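PDB 6QVF: prepilin-like protein from Thermus thermophilus, which is a type IV pilin-like protein associated with natural competence and probably acts as a DNA receptor at the pilus tip. Local coordinates for residues B[40-45]-B[53-58]. Numbering follows the deposited sequence.
Sequences PYKDAP and GNWRSF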
# COMPACT_ATOMS: atom_id res chain seq x y z
N PRO B 40 28.74 8.54 13.96
CA PRO B 40 27.56 8.41 14.81
C PRO B 40 26.45 7.59 14.14
O PRO B 40 25.52 7.17 14.85
CB PRO B 40 27.09 9.85 15.02
CG PRO B 40 27.60 10.58 13.79
CD PRO B 40 28.91 9.91 13.45
N TYR B 41 26.60 7.33 12.83
CA TYR B 41 25.54 6.64 12.06
C TYR B 41 25.88 5.18 11.79
O TYR B 41 25.18 4.51 11.04
CB TYR B 41 25.26 7.40 10.77
CG TYR B 41 25.08 8.88 10.95
CD1 TYR B 41 24.18 9.39 11.87
CD2 TYR B 41 25.76 9.77 10.16
CE1 TYR B 41 24.00 10.75 12.03
CE2 TYR B 41 25.57 11.13 10.29
CZ TYR B 41 24.71 11.62 11.25
OH TYR B 41 24.53 12.95 11.42
N LYS B 42 26.96 4.68 12.39
CA LYS B 42 27.33 3.30 12.19
C LYS B 42 26.25 2.35 12.71
O LYS B 42 25.64 2.61 13.75
CB LYS B 42 28.69 3.00 12.84
CG LYS B 42 28.67 2.88 14.36
CD LYS B 42 30.06 2.85 14.96
CE LYS B 42 30.11 2.35 16.39
NZ LYS B 42 29.27 3.16 17.28
N ASP B 43 25.98 1.27 11.95
CA ASP B 43 25.00 0.26 12.35
C ASP B 43 25.64 -1.12 12.52
O ASP B 43 25.37 -1.80 13.50
CB ASP B 43 23.83 0.26 11.36
CG ASP B 43 22.99 1.52 11.50
OD1 ASP B 43 22.63 1.87 12.65
OD2 ASP B 43 22.71 2.17 10.46
N ALA B 44 26.42 -1.58 11.55
CA ALA B 44 27.02 -2.89 11.65
C ALA B 44 28.44 -2.83 11.12
O ALA B 44 28.71 -2.17 10.11
CB ALA B 44 26.22 -3.92 10.89
N PRO B 45 29.40 -3.54 11.76
CA PRO B 45 30.77 -3.56 11.24
C PRO B 45 30.83 -4.39 9.95
O PRO B 45 30.14 -5.41 9.85
CB PRO B 45 31.53 -4.20 12.41
CG PRO B 45 30.51 -5.11 13.07
CD PRO B 45 29.20 -4.37 12.95
N GLY B 53 37.51 -1.33 12.15
CA GLY B 53 37.39 -1.12 10.70
C GLY B 53 36.13 -0.34 10.34
O GLY B 53 35.45 0.21 11.19
N ASN B 54 35.82 -0.27 9.04
CA ASN B 54 34.62 0.46 8.57
C ASN B 54 33.33 -0.29 8.92
O ASN B 54 33.31 -1.50 9.20
CB ASN B 54 34.73 0.77 7.08
CG ASN B 54 35.79 1.81 6.80
OD1 ASN B 54 35.92 2.80 7.52
ND2 ASN B 54 36.56 1.60 5.74
N TRP B 55 32.23 0.46 8.87
CA TRP B 55 30.93 -0.02 9.23
C TRP B 55 29.96 0.30 8.10
O TRP B 55 30.17 1.21 7.32
CB TRP B 55 30.42 0.69 10.51
CG TRP B 55 31.12 0.27 11.78
CD1 TRP B 55 32.46 0.29 12.04
CD2 TRP B 55 30.50 -0.31 12.94
NE1 TRP B 55 32.70 -0.22 13.28
CE2 TRP B 55 31.53 -0.59 13.86
CE3 TRP B 55 29.17 -0.57 13.32
CZ2 TRP B 55 31.27 -1.15 15.11
CZ3 TRP B 55 28.93 -1.15 14.54
CH2 TRP B 55 29.96 -1.40 15.44
N ARG B 56 28.87 -0.45 8.05
CA ARG B 56 27.75 -0.08 7.20
C ARG B 56 26.73 0.71 8.05
O ARG B 56 26.53 0.40 9.22
CB ARG B 56 27.15 -1.35 6.59
CG ARG B 56 26.06 -1.07 5.55
CD ARG B 56 25.76 -2.34 4.78
NE ARG B 56 26.84 -2.63 3.84
CZ ARG B 56 27.67 -3.67 3.87
NH1 ARG B 56 27.74 -4.50 4.90
NH2 ARG B 56 28.47 -3.85 2.84
N SER B 57 26.12 1.72 7.41
CA SER B 57 25.10 2.57 7.94
C SER B 57 23.87 2.43 7.06
O SER B 57 23.96 2.61 5.83
CB SER B 57 25.57 3.99 7.99
OG SER B 57 24.59 4.88 8.54
N PHE B 58 22.73 2.14 7.69
CA PHE B 58 21.47 1.98 6.95
C PHE B 58 20.56 3.19 7.16
O PHE B 58 20.20 3.50 8.27
CB PHE B 58 20.72 0.73 7.40
CG PHE B 58 21.47 -0.55 7.20
CD1 PHE B 58 21.53 -1.12 5.95
CD2 PHE B 58 22.15 -1.18 8.23
CE1 PHE B 58 22.20 -2.30 5.73
CE2 PHE B 58 22.85 -2.36 7.99
CZ PHE B 58 22.88 -2.91 6.74
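Lys42 and Pro45 clasp the indole of Trp55 between them. Lys42 comes over one face of the Trp55 six-membered ring, its CD 3.8 Å from the ring centroid and only 12° off the normal. A chi1 of 75°, which puts CG between the backbone N and the carbonyl carbon, starts the chain toward the indole, and its extended middle lays CG and CD over the face; NZ ends farther off, at most weakly attracted to the ring. Against the opposite face sits the Pro45 ring, its N offset toward the rim, and Pro45 CD makes a second CH-pi contact, 3.9 Å from the centroid of the Trp55 six-membered ring. The carbonyl carbon of Asp43 meets the indole at its edge, while Trp55 NE1 bonds to Pro51 O in the loop of the hairpin. Strands 44-45 and 55-58 form this antiparallel beta hairpin, whose pairing opens at a classic beta bulge, with Asp43 and Ala44 both facing Arg56. Arg56 O accepts both of their amides, Asp43 N at 2.9 Å and Ala44 N at 3.1 Å, and Ala44 O takes the Arg56 N-H in return. Beyond the backbone pairing, two side chains bond to main-chain atoms of the opposite segment. Asp43 reaches across so that the anti lone pair of OD2 receives Phe58 N at 2.8 Å in a nearly straight bond (168°), and its CB rests near Phe58 CD2. Its other oxygen, OD1, forms a salt bridge with Arg78. Ser57 OG, opposite its own backbone N, donates to Tyr41 O at 2.6 Å from above the carbonyl plane, and Arg86 NH1 also bonds to this hydroxyl. On its far side, strand 55-58 pairs with strand 32-35.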